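Local coordinates for Co-type Nitrile Hydratase beta subunit (Pseudomonas putida, PDB 3QYH), which forms, together with an alpha subunit, a cobalt-dependent nitrile hydratase, an enzyme that probably hydrates nitriles to the corresponding amides, at residues 2-7 and 61-66; 23-28 and 32-37; 43-48 and 83-88; 52-57 and 73-78. All blocks are in the same frame, centred on the assembly; numbering follows the deposited sequence. Where two conformers were deposited one is given.

Contact 1 (2-7 and 61-66); sequences NGIHDT and AHYLEG
With its CG1 trans to the main-chain N (chi1 -169°), I4 can use both branches against helix 60-65, while Y63 extends its ring from the helix in the same sense (chi1 -178°) to meet it. I4 and H5 are the two central residues of a type I beta turn from G3 to D6, closed by D6 N to G3 O, and the turn offers them to the last turns of the helix. The CG2 methyl of I4 leans obliquely on the ring, 3.6 Å from Y63 CD1, while the side chains of I4 and L64 cross at about a right angle, with I4 CG1 4.0 Å from L64 CD2. A beta-branched residue suits this spot because its two arms serve two successive helix residues. Farther along the ring, the main chain of H5 takes over: its N sits above one face of Y63, and its CA is 3.7 Å from Y63 CZ. The H5 imidazole leads away from Y63 toward E56 on helix 48-56. Tyrosine fits here because its flat ring packs on the turn and its hydroxyl is hydrogen-bonded to a basic side chain of the other protein chain. The Y63 side chain lies about 8 Å from the bound cobalt(III) ion. At the phenol end, H5 CB rests 3.6 Å from Y63 OH.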
loop_
_atom_site.group_PDB
_atom_site.type_symbol
_atom_site.label_atom_id
_atom_site.label_comp_id
_atom_site.label_asym_id
_atom_site.label_seq_id
_atom_site.Cartn_x
_atom_site.Cartn_y
_atom_site.Cartn_z
ATOM N N ASN B 2 14.519 -12.653 1.693
ATOM C CA ASN B 2 13.635 -13.464 2.541
ATOM C C ASN B 2 13.619 -12.958 3.968
ATOM O O ASN B 2 14.077 -13.642 4.886
ATOM C CB ASN B 2 14.052 -14.931 2.515
ATOM C CG ASN B 2 13.908 -15.560 1.146
ATOM O OD1 ASN B 2 13.314 -14.974 0.229
ATOM N ND2 ASN B 2 14.445 -16.767 0.995
ATOM N N GLY B 3 13.105 -11.748 4.148
ATOM C CA GLY B 3 13.204 -11.071 5.427
ATOM C C GLY B 3 11.894 -11.098 6.171
ATOM O O GLY B 3 10.902 -11.611 5.671
ATOM N N ILE B 4 11.901 -10.527 7.370
ATOM C CA ILE B 4 10.750 -10.519 8.256
ATOM C C ILE B 4 9.548 -9.712 7.684
ATOM O O ILE B 4 8.423 -9.930 8.106
ATOM C CB ILE B 4 11.159 -9.941 9.625
ATOM C CG1 ILE B 4 10.064 -10.148 10.670
ATOM C CG2 ILE B 4 11.492 -8.477 9.504
ATOM C CD1 ILE B 4 9.996 -11.528 11.172
ATOM N N HIS B 5 9.801 -8.807 6.738
ATOM C CA HIS B 5 8.740 -8.016 6.075
ATOM C C HIS B 5 7.842 -8.887 5.201
ATOM O O HIS B 5 6.723 -8.498 4.874
ATOM C CB HIS B 5 9.342 -6.937 5.160
ATOM C CG HIS B 5 9.841 -7.473 3.855
ATOM N ND1 HIS B 5 11.084 -8.056 3.716
ATOM C CD2 HIS B 5 9.261 -7.527 2.630
ATOM C CE1 HIS B 5 11.243 -8.452 2.464
ATOM N NE2 HIS B 5 10.151 -8.145 1.785
ATOM N N ASP B 6 8.349 -10.033 4.763
ATOM C CA ASP B 6 7.573 -10.912 3.888
ATOM C C ASP B 6 6.652 -11.769 4.777
ATOM O O ASP B 6 6.969 -12.917 5.097
ATOM C CB ASP B 6 8.525 -11.758 3.030
ATOM C CG ASP B 6 7.812 -12.574 1.949
ATOM O OD1 ASP B 6 6.575 -12.741 2.037
ATOM O OD2 ASP B 6 8.511 -13.087 1.027
ATOM N N THR B 7 5.515 -11.191 5.183
ATOM C CA THR B 7 4.713 -11.744 6.265
ATOM C C THR B 7 3.712 -12.824 5.857
ATOM O O THR B 7 3.221 -13.564 6.709
ATOM C CB THR B 7 3.879 -10.651 6.967
ATOM O OG1 THR B 7 2.937 -10.097 6.035
ATOM C CG2 THR B 7 4.772 -9.557 7.550
ATOM N N ALA B 61 14.237 -7.481 14.629
ATOM C CA ALA B 61 13.564 -7.069 15.854
ATOM C C ALA B 61 13.159 -5.589 15.764
ATOM O O ALA B 61 12.096 -5.193 16.227
ATOM C CB ALA B 61 14.447 -7.323 17.076
ATOM N N HIS B 62 14.032 -4.778 15.174
ATOM C CA HIS B 62 13.742 -3.358 15.003
ATOM C C HIS B 62 12.462 -3.176 14.171
ATOM O O HIS B 62 11.584 -2.388 14.521
ATOM C CB HIS B 62 14.906 -2.653 14.304
ATOM C CG HIS B 62 16.158 -2.567 15.126
ATOM N ND1 HIS B 62 17.389 -3.101 14.936
ATOM C CD2 HIS B 62 16.241 -1.824 16.283
ATOM C CE1 HIS B 62 18.177 -2.688 15.983
ATOM N NE2 HIS B 62 17.460 -1.920 16.783
ATOM N N TYR B 63 12.382 -3.908 13.063
ATOM C CA TYR B 63 11.215 -3.881 12.182
ATOM C C TYR B 63 9.951 -4.244 12.943
ATOM O O TYR B 63 8.919 -3.574 12.803
ATOM C CB TYR B 63 11.417 -4.852 10.998
ATOM C CG TYR B 63 10.268 -4.876 9.987
ATOM C CD1 TYR B 63 9.217 -5.805 10.097
ATOM C CD2 TYR B 63 10.244 -3.989 8.916
ATOM C CE1 TYR B 63 8.176 -5.833 9.166
ATOM C CE2 TYR B 63 9.198 -4.008 7.974
ATOM C CZ TYR B 63 8.170 -4.918 8.105
ATOM O OH TYR B 63 7.158 -4.923 7.158
ATOM N N LEU B 64 10.022 -5.285 13.765
ATOM C CA LEU B 64 8.847 -5.715 14.524
ATOM C C LEU B 64 8.447 -4.698 15.588
ATOM O O LEU B 64 7.280 -4.366 15.709
ATOM C CB LEU B 64 9.068 -7.100 15.156
ATOM C CG LEU B 64 9.092 -8.254 14.150
ATOM C CD1 LEU B 64 9.561 -9.548 14.804
ATOM C CD2 LEU B 64 7.746 -8.449 13.489
ATOM N N GLU B 65 9.413 -4.217 16.367
ATOM C CA GLU B 65 9.106 -3.357 17.508
ATOM C C GLU B 65 8.741 -1.950 17.047
ATOM O O GLU B 65 7.997 -1.268 17.709
ATOM C CB GLU B 65 10.325 -3.244 18.452
ATOM C CG GLU B 65 10.846 -4.568 19.014
ATOM C CD GLU B 65 10.318 -4.878 20.401
ATOM O OE1 GLU B 65 11.146 -4.904 21.341
ATOM O OE2 GLU B 65 9.088 -5.096 20.557
ATOM N N GLY B 66 9.304 -1.503 15.935
ATOM C CA GLY B 66 9.088 -0.127 15.501
ATOM C C GLY B 66 7.642 0.127 15.064
ATOM O O GLY B 66 7.058 -0.686 14.352
#

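Contact 2 (23-28 and 32-37); sequences PVFRYD and TVMSLL
T32 N lies 3.7 Å from D28 O, one helical turn back, and no hydrogen bond forms, leaving the two in simple packing. Next along the helix, V33 packs on W72 of helix 68-82. The main meeting is at M34. Its CG stands trans to the main-chain N (chi1 -177°) and the chain then bends at the next torsion (chi2 -88°), which brings M34 CB obliquely to the ring, 3.6 Å from F25 CE2, and sets CG at its edge, in plane. The sulfur is also at the edge, M34 SD being 5.3 Å from the F25 ring centroid and 81° off its normal. A flexible thioether suits such a rim, and the phenyl is held from another direction by V24 CG1, 3.6 Å above one face of the F25 ring. Cutting F25 back to an alanine would probably leave M34 CB, CG and SD without their aromatic neighbour and let the bent thioether turn. An acidic side chain of the other protein chain also packs on F25. Past M34, L36 and L37 turn to helix 68-82. The arrangement is a Met-aromatic contact in which the loop leading into helix 28-43 folds back on that helix's first turns.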
loop_
_atom_site.group_PDB
_atom_site.type_symbol
_atom_site.label_atom_id
_atom_site.label_comp_id
_atom_site.label_asym_id
_atom_site.label_seq_id
_atom_site.Cartn_x
_atom_site.Cartn_y
_atom_site.Cartn_z
ATOM N N PRO B 23 -7.019 8.524 14.678
ATOM C CA PRO B 23 -6.700 9.713 13.865
ATOM C C PRO B 23 -5.693 9.374 12.763
ATOM O O PRO B 23 -5.035 8.338 12.847
ATOM C CB PRO B 23 -6.035 10.664 14.858
ATOM C CG PRO B 23 -5.576 9.796 16.020
ATOM C CD PRO B 23 -6.232 8.446 15.915
ATOM N N VAL B 24 -5.575 10.231 11.755
ATOM C CA VAL B 24 -4.607 10.018 10.670
ATOM C C VAL B 24 -3.219 9.955 11.253
ATOM O O VAL B 24 -2.452 9.037 10.955
ATOM C CB VAL B 24 -4.675 11.162 9.616
ATOM C CG1 VAL B 24 -3.540 11.052 8.598
ATOM C CG2 VAL B 24 -6.039 11.158 8.925
ATOM N N PHE B 25 -2.908 10.929 12.099
ATOM C CA PHE B 25 -1.620 10.941 12.804
ATOM C C PHE B 25 -1.827 10.824 14.310
ATOM O O PHE B 25 -2.481 11.665 14.920
ATOM C CB PHE B 25 -0.864 12.225 12.471
ATOM C CG PHE B 25 -0.509 12.349 11.024
ATOM C CD1 PHE B 25 -1.120 13.303 10.227
ATOM C CD2 PHE B 25 0.441 11.500 10.455
ATOM C CE1 PHE B 25 -0.775 13.428 8.867
ATOM C CE2 PHE B 25 0.770 11.606 9.099
ATOM C CZ PHE B 25 0.172 12.578 8.311
ATOM N N ARG B 26 -1.255 9.786 14.912
ATOM C CA ARG B 26 -1.451 9.556 16.330
ATOM C C ARG B 26 -0.460 10.311 17.208
ATOM O O ARG B 26 -0.713 10.482 18.389
ATOM C CB ARG B 26 -1.462 8.035 16.613
ATOM C CG ARG B 26 -2.546 7.284 15.774
ATOM C CD ARG B 26 -2.434 5.744 15.836
ATOM N NE ARG B 26 -2.491 5.263 17.203
ATOM C CZ ARG B 26 -1.519 4.699 17.922
ATOM N NH1 ARG B 26 -0.305 4.431 17.440
ATOM N NH2 ARG B 26 -1.813 4.372 19.169
ATOM N N TYR B 27 0.655 10.762 16.634
ATOM C CA TYR B 27 1.603 11.606 17.358
ATOM C C TYR B 27 2.062 12.730 16.434
ATOM O O TYR B 27 2.074 12.556 15.201
ATOM C CB TYR B 27 2.832 10.806 17.843
ATOM C CG TYR B 27 2.520 9.548 18.622
ATOM C CD1 TYR B 27 2.488 8.308 17.987
ATOM C CD2 TYR B 27 2.256 9.590 19.994
ATOM C CE1 TYR B 27 2.204 7.138 18.689
ATOM C CE2 TYR B 27 1.972 8.417 20.711
ATOM C CZ TYR B 27 1.940 7.201 20.045
ATOM O OH TYR B 27 1.660 6.038 20.727
ATOM N N ASP B 28 2.438 13.870 17.014
ATOM C CA ASP B 28 2.957 14.999 16.220
ATOM C C ASP B 28 4.199 14.650 15.406
ATOM O O ASP B 28 4.310 15.074 14.257
ATOM C CB ASP B 28 3.227 16.225 17.085
ATOM C CG ASP B 28 1.956 16.991 17.426
ATOM O OD1 ASP B 28 0.879 16.662 16.869
ATOM O OD2 ASP B 28 2.035 17.924 18.254
ATOM N N THR B 32 5.755 15.030 10.815
ATOM C CA THR B 32 7.069 15.373 10.272
ATOM C C THR B 32 7.637 14.234 9.432
ATOM O O THR B 32 8.087 14.443 8.285
ATOM C CB THR B 32 8.047 15.677 11.429
ATOM O OG1 THR B 32 7.481 16.707 12.249
ATOM C CG2 THR B 32 9.415 16.114 10.899
ATOM N N VAL B 33 7.645 13.025 9.991
ATOM C CA VAL B 33 8.217 11.888 9.268
ATOM C C VAL B 33 7.445 11.615 7.968
ATOM O O VAL B 33 8.019 11.429 6.890
ATOM C CB VAL B 33 8.256 10.609 10.153
ATOM C CG1 VAL B 33 8.720 9.424 9.320
ATOM C CG2 VAL B 33 9.213 10.820 11.360
ATOM N N MET B 34 6.125 11.594 8.051
ATOM C CA MET B 34 5.334 11.319 6.858
ATOM C C MET B 34 5.620 12.353 5.760
ATOM O O MET B 34 5.826 11.995 4.605
ATOM C CB MET B 34 3.842 11.298 7.197
ATOM C CG MET B 34 2.956 10.938 6.020
ATOM S SD MET B 34 2.485 12.416 5.047
ATOM C CE MET B 34 2.419 11.708 3.415
ATOM N N SER B 35 5.680 13.632 6.126
ATOM C CA SER B 35 5.812 14.683 5.112
ATOM C C SER B 35 7.220 14.743 4.502
ATOM O O SER B 35 7.412 15.290 3.417
ATOM C CB SER B 35 5.397 16.059 5.661
ATOM O OG SER B 35 6.290 16.468 6.671
ATOM N N LEU B 36 8.195 14.159 5.182
ATOM C CA LEU B 36 9.554 14.098 4.650
ATOM C C LEU B 36 9.651 13.222 3.409
ATOM O O LEU B 36 10.494 13.486 2.527
ATOM C CB LEU B 36 10.524 13.577 5.712
ATOM C CG LEU B 36 10.918 14.591 6.789
ATOM C CD1 LEU B 36 11.832 13.919 7.822
ATOM C CD2 LEU B 36 11.592 15.814 6.165
ATOM N N LEU B 37 8.806 12.190 3.306
ATOM C CA LEU B 37 8.942 11.261 2.187
ATOM C C LEU B 37 8.745 11.914 0.819
ATOM O O LEU B 37 9.593 11.780 -0.057
ATOM C CB LEU B 37 7.993 10.075 2.318
ATOM C CG LEU B 37 8.358 8.719 1.722
ATOM C CD1 LEU B 37 7.162 7.869 1.272
ATOM C CD2 LEU B 37 9.612 8.604 0.816
#

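Contact 3 (43-48 and 83-88); sequences NGNFNL and KGVLTA
The amide of N45, which meets V85 across the contact, receives at OD1 an N-H from N43 ND2 at 3.1 Å, with an N-H...O angle of 159°. The donor lies tilted from the N45 carbonyl plane, while OD1 is in the amide plane of N43. This bond fixes the rotation of the N45 amide and turns its ND2 to V85, where both methyls are in van der Waals range, N45 ND2 lying 4.0 Å from V85 CG2 and 4.1 Å from V85 CG1. The two side chains cross at about a right angle. Beside them K83 curls round the main-chain carbonyl of N45: bends at chi2 and chi3 (-66° and -80°) bring both K83 CG, 3.6 Å away, and K83 CE, 3.5 Å away, against N45 O, while NZ goes on to a salt bridge with E50. The two segments are built alike. Each leaves its helix through a Schellman motif whose glycine, G44 or G84, takes positive phi, a conformation that side chains resist, and each enters the next helix through an N-cap, N47 or T87. N47 OD1 bonds the backbone N of E50, so E50 is bonded through its backbone N by N47 and through its carboxylate by K83. F46 turns its ring inward onto L37, L40 and L79. No hydrogen bond joins the segments; the CE methylene next to the lysine ammonium is probably polarised enough to sit comfortably against a carbonyl oxygen, and the loops meet by packing alone, while the K83–E50 salt bridge ties the end of the lysine to helix 48-56.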
loop_
_atom_site.group_PDB
_atom_site.type_symbol
_atom_site.label_atom_id
_atom_site.label_comp_id
_atom_site.label_asym_id
_atom_site.label_seq_id
_atom_site.Cartn_x
_atom_site.Cartn_y
_atom_site.Cartn_z
ATOM N N ASN B 43 13.189 15.539 -4.435
ATOM C CA ASN B 43 14.594 15.852 -4.672
ATOM C C ASN B 43 15.276 14.835 -5.585
ATOM O O ASN B 43 16.313 15.112 -6.161
ATOM C CB ASN B 43 15.388 15.863 -3.356
ATOM C CG ASN B 43 15.044 17.033 -2.458
ATOM O OD1 ASN B 43 14.486 18.026 -2.900
ATOM N ND2 ASN B 43 15.378 16.907 -1.176
ATOM N N GLY B 44 14.704 13.641 -5.693
ATOM C CA GLY B 44 15.410 12.550 -6.349
ATOM C C GLY B 44 16.528 11.972 -5.476
ATOM O O GLY B 44 17.503 11.410 -5.973
ATOM N N ASN B 45 16.417 12.105 -4.161
ATOM C CA ASN B 45 17.461 11.563 -3.295
ATOM C C ASN B 45 17.517 10.027 -3.308
ATOM O O ASN B 45 18.562 9.436 -3.036
ATOM C CB ASN B 45 17.292 12.038 -1.854
ATOM C CG ASN B 45 17.430 13.541 -1.697
ATOM O OD1 ASN B 45 16.698 14.134 -0.914
ATOM N ND2 ASN B 45 18.405 14.157 -2.398
ATOM N N PHE B 46 16.382 9.387 -3.576
ATOM C CA PHE B 46 16.313 7.942 -3.740
ATOM C C PHE B 46 14.994 7.681 -4.433
ATOM O O PHE B 46 14.172 8.589 -4.525
ATOM C CB PHE B 46 16.396 7.216 -2.386
ATOM C CG PHE B 46 15.445 7.758 -1.330
ATOM C CD1 PHE B 46 14.101 7.459 -1.369
ATOM C CD2 PHE B 46 15.904 8.583 -0.322
ATOM C CE1 PHE B 46 13.217 7.967 -0.397
ATOM C CE2 PHE B 46 15.049 9.099 0.646
ATOM C CZ PHE B 46 13.696 8.780 0.619
ATOM N N ASN B 47 14.805 6.478 -4.972
ATOM C CA ASN B 47 13.507 6.126 -5.546
ATOM C C ASN B 47 12.721 5.242 -4.585
ATOM O O ASN B 47 13.238 4.849 -3.545
ATOM C CB ASN B 47 13.647 5.518 -6.953
ATOM C CG ASN B 47 14.335 4.155 -6.956
ATOM O OD1 ASN B 47 14.101 3.325 -6.077
ATOM N ND2 ASN B 47 15.174 3.911 -7.965
ATOM N N LEU B 48 11.474 4.937 -4.918
ATOM C CA LEU B 48 10.594 4.269 -3.985
ATOM C C LEU B 48 11.020 2.811 -3.785
ATOM O O LEU B 48 10.833 2.251 -2.717
ATOM C CB LEU B 48 9.146 4.335 -4.494
ATOM C CG LEU B 48 8.067 3.926 -3.501
ATOM C CD1 LEU B 48 8.139 4.801 -2.250
ATOM C CD2 LEU B 48 6.691 4.034 -4.170
ATOM N N LYS B 83 23.330 6.835 0.108
ATOM C CA LYS B 83 23.255 7.506 -1.192
ATOM C C LYS B 83 24.246 8.673 -1.257
ATOM O O LYS B 83 24.375 9.316 -2.276
ATOM C CB LYS B 83 21.848 8.028 -1.476
ATOM C CG LYS B 83 20.752 6.971 -1.553
ATOM C CD LYS B 83 20.928 6.026 -2.736
ATOM C CE LYS B 83 20.441 6.635 -4.018
ATOM N NZ LYS B 83 20.713 5.724 -5.162
ATOM N N GLY B 84 24.915 8.967 -0.155
ATOM C CA GLY B 84 25.881 10.051 -0.144
ATOM C C GLY B 84 25.272 11.434 0.014
ATOM O O GLY B 84 25.947 12.442 -0.161
ATOM N N VAL B 85 23.993 11.489 0.358
ATOM C CA VAL B 85 23.315 12.767 0.537
ATOM C C VAL B 85 23.657 13.390 1.895
ATOM O O VAL B 85 23.800 14.600 2.012
ATOM C CB VAL B 85 21.794 12.599 0.388
ATOM C CG1 VAL B 85 21.083 13.929 0.670
ATOM C CG2 VAL B 85 21.475 12.086 -1.009
ATOM N N LEU B 86 23.782 12.566 2.928
ATOM C CA LEU B 86 24.185 13.023 4.258
ATOM C C LEU B 86 25.371 12.164 4.697
ATOM O O LEU B 86 25.557 11.086 4.164
ATOM C CB LEU B 86 23.052 12.812 5.281
ATOM C CG LEU B 86 21.694 13.480 5.066
ATOM C CD1 LEU B 86 20.720 13.115 6.220
ATOM C CD2 LEU B 86 21.890 14.977 4.983
ATOM N N THR B 87 26.148 12.620 5.680
ATOM C CA THR B 87 27.206 11.775 6.245
ATOM C C THR B 87 26.719 11.194 7.542
ATOM O O THR B 87 25.780 11.709 8.136
ATOM C CB THR B 87 28.516 12.553 6.561
ATOM O OG1 THR B 87 28.319 13.412 7.691
ATOM C CG2 THR B 87 28.974 13.371 5.379
ATOM N N ALA B 88 27.389 10.143 8.003
ATOM C CA ALA B 88 27.040 9.496 9.265
ATOM C C ALA B 88 27.088 10.473 10.436
ATOM O O ALA B 88 26.217 10.451 11.320
ATOM C CB ALA B 88 27.960 8.315 9.532
#

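Contact 4 (52-57 and 73-78); sequences RHSIER and LHVFEN
V75 points toward helix 48-56 and splits its two methyls over S54: CG1 and CG2 each lie 3.6 Å from S54 OG. V75 CG2 also presses on I55 CG1 at 3.2 Å, tighter than usual carbon contact, the two side chains meeting at a slant. Small S54, with OG trans to the main-chain N (chi1 175°), lets the backbones come near, to 5.8 Å between S54 CA and V75 CA. An alanine in place of V75 would lack the methyls that pack on S54 OG and I55 CG1, and a gap would probably open between the helices. H74 turns its ring so that a water lies at the edge, in plane, 2.7 Å from H74 NE2; this water donates to S54 O at 2.6 Å and bridges the helices. Over one face of that ring stands N78 ND2, which donates a hydrogen bond to H74 O. On another side of helix 48-56, H53 ND1 meets E56 OE1 at 2.9 Å, in the ring plane. The axes of segments 52-56 and 73-78 cross at 101°, 9.1 Å apart, an almost perpendicular packing. F76, on a different side of helix 68-82, packs on helix 28-43, which places helix 68-82 between helices 28-43 and 48-56.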
loop_
_atom_site.group_PDB
_atom_site.type_symbol
_atom_site.label_atom_id
_atom_site.label_comp_id
_atom_site.label_asym_id
_atom_site.label_seq_id
_atom_site.Cartn_x
_atom_site.Cartn_y
_atom_site.Cartn_z
ATOM N N ARG B 52 11.708 1.093 -0.217
ATOM C CA ARG B 52 11.154 -0.165 0.311
ATOM C C ARG B 52 12.253 -1.110 0.769
ATOM O O ARG B 52 12.145 -1.729 1.825
ATOM C CB ARG B 52 10.293 -0.880 -0.728
ATOM C CG ARG B 52 9.016 -0.131 -1.111
ATOM C CD ARG B 52 8.017 -1.083 -1.768
ATOM N NE ARG B 52 6.741 -0.417 -2.040
ATOM C CZ ARG B 52 6.462 0.187 -3.189
ATOM N NH1 ARG B 52 7.358 0.193 -4.173
ATOM N NH2 ARG B 52 5.292 0.777 -3.356
ATOM N N HIS B 53 13.314 -1.241 -0.030
ATOM C CA HIS B 53 14.344 -2.221 0.289
ATOM C C HIS B 53 15.191 -1.800 1.493
ATOM O O HIS B 53 15.775 -2.637 2.176
ATOM C CB HIS B 53 15.237 -2.496 -0.933
ATOM C CG HIS B 53 16.188 -3.635 -0.726
ATOM N ND1 HIS B 53 15.778 -4.878 -0.282
ATOM C CD2 HIS B 53 17.531 -3.720 -0.904
ATOM C CE1 HIS B 53 16.828 -5.674 -0.187
ATOM N NE2 HIS B 53 17.900 -5.000 -0.567
ATOM N N SER B 54 15.274 -0.500 1.731
ATOM C CA SER B 54 15.933 0.013 2.919
ATOM C C SER B 54 15.212 -0.454 4.176
ATOM O O SER B 54 15.845 -0.871 5.139
ATOM C CB SER B 54 16.015 1.548 2.875
ATOM O OG SER B 54 16.550 2.039 4.086
ATOM N N ILE B 55 13.881 -0.406 4.155
ATOM C CA ILE B 55 13.076 -0.905 5.274
ATOM C C ILE B 55 13.285 -2.407 5.435
ATOM O O ILE B 55 13.444 -2.901 6.560
ATOM C CB ILE B 55 11.585 -0.596 5.060
ATOM C CG1 ILE B 55 11.332 0.906 5.232
ATOM C CG2 ILE B 55 10.702 -1.382 6.047
ATOM C CD1 ILE B 55 9.906 1.344 4.827
ATOM N N GLU B 56 13.310 -3.124 4.308
ATOM C CA GLU B 56 13.506 -4.582 4.305
ATOM C C GLU B 56 14.823 -4.990 4.985
ATOM O O GLU B 56 14.942 -6.085 5.561
ATOM C CB GLU B 56 13.459 -5.114 2.863
ATOM C CG GLU B 56 12.037 -5.033 2.267
ATOM C CD GLU B 56 11.980 -5.278 0.763
ATOM O OE1 GLU B 56 13.020 -5.612 0.155
ATOM O OE2 GLU B 56 10.872 -5.127 0.191
ATOM N N ARG B 57 15.802 -4.096 4.922
ATOM C CA ARG B 57 17.141 -4.376 5.421
ATOM C C ARG B 57 17.366 -3.971 6.873
ATOM O O ARG B 57 18.470 -4.117 7.391
ATOM C CB ARG B 57 18.184 -3.694 4.524
ATOM C CG ARG B 57 18.290 -4.355 3.150
ATOM C CD ARG B 57 19.414 -3.722 2.304
ATOM N NE ARG B 57 19.117 -2.353 1.852
ATOM C CZ ARG B 57 19.813 -1.270 2.208
ATOM N NH1 ARG B 57 20.865 -1.360 3.051
ATOM N NH2 ARG B 57 19.479 -0.091 1.712
ATOM N N LEU B 73 11.546 6.685 9.390
ATOM C CA LEU B 73 12.624 7.448 10.020
ATOM C C LEU B 73 13.956 6.722 9.825
ATOM O O LEU B 73 14.981 7.343 9.537
ATOM C CB LEU B 73 12.339 7.677 11.512
ATOM C CG LEU B 73 13.497 8.284 12.314
ATOM C CD1 LEU B 73 13.915 9.647 11.757
ATOM C CD2 LEU B 73 13.132 8.394 13.764
ATOM N N HIS B 74 13.926 5.400 9.966
ATOM C CA HIS B 74 15.121 4.575 9.760
ATOM C C HIS B 74 15.655 4.752 8.356
ATOM O O HIS B 74 16.867 4.921 8.175
ATOM C CB HIS B 74 14.854 3.074 10.023
ATOM C CG HIS B 74 15.935 2.174 9.502
ATOM N ND1 HIS B 74 16.969 1.718 10.293
ATOM C CD2 HIS B 74 16.169 1.688 8.256
ATOM C CE1 HIS B 74 17.778 0.971 9.562
ATOM N NE2 HIS B 74 17.315 0.936 8.323
ATOM N N VAL B 75 14.768 4.729 7.362
ATOM C CA VAL B 75 15.210 4.884 5.982
ATOM C C VAL B 75 15.899 6.234 5.804
ATOM O O VAL B 75 16.971 6.313 5.208
ATOM C CB VAL B 75 14.042 4.780 4.972
ATOM C CG1 VAL B 75 14.535 5.000 3.559
ATOM C CG2 VAL B 75 13.365 3.431 5.092
ATOM N N PHE B 76 15.290 7.300 6.319
ATOM C CA PHE B 76 15.858 8.629 6.116
ATOM C C PHE B 76 17.264 8.713 6.743
ATOM O O PHE B 76 18.177 9.292 6.165
ATOM C CB PHE B 76 14.930 9.711 6.677
ATOM C CG PHE B 76 13.531 9.675 6.094
ATOM C CD1 PHE B 76 12.434 10.104 6.846
ATOM C CD2 PHE B 76 13.313 9.206 4.807
ATOM C CE1 PHE B 76 11.142 10.078 6.311
ATOM C CE2 PHE B 76 12.020 9.163 4.266
ATOM C CZ PHE B 76 10.936 9.586 5.026
ATOM N N GLU B 77 17.429 8.106 7.913
ATOM C CA GLU B 77 18.703 8.173 8.632
ATOM C C GLU B 77 19.805 7.320 8.016
ATOM O O GLU B 77 20.980 7.563 8.264
ATOM C CB GLU B 77 18.522 7.788 10.098
ATOM C CG GLU B 77 17.726 8.816 10.923
ATOM C CD GLU B 77 17.512 8.347 12.354
ATOM O OE1 GLU B 77 17.549 7.124 12.574
ATOM O OE2 GLU B 77 17.315 9.187 13.255
ATOM N N ASN B 78 19.423 6.326 7.226
ATOM C CA ASN B 78 20.372 5.350 6.725
ATOM C C ASN B 78 20.535 5.379 5.219
ATOM O O ASN B 78 21.662 5.453 4.725
ATOM C CB ASN B 78 20.005 3.953 7.215
ATOM C CG ASN B 78 20.295 3.775 8.692
ATOM O OD1 ASN B 78 21.432 3.536 9.085
ATOM N ND2 ASN B 78 19.273 3.924 9.525
HETATM O O HOH W 1 18.241 -0.335 6.081
#

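In the fold
Contacts 1 and 4 adjoin, their centres about 12 Å apart: Y63 CE2 lies 3.6 Å from I55 CG2, and H5 ND1 3.5 Å from E56 CG. Both lie near the cobalt(III) ion, with the side chains of Y63 and I55 about 8 and 9 Å from it. R52, in contact 4, hydrogen-bonds a modified side chain of the other protein chain, consistent with the oxidised cysteines that bind the metal in this family. Contact 2 is farther off, the side chain of M34 being about 14 Å from the cobalt(III) ion. F76 joins the rest: F76 CE1 is 3.6 Å from L36 CB of contact 2, and F76 CE2 4.0 Å from F46 CZ of contact 3.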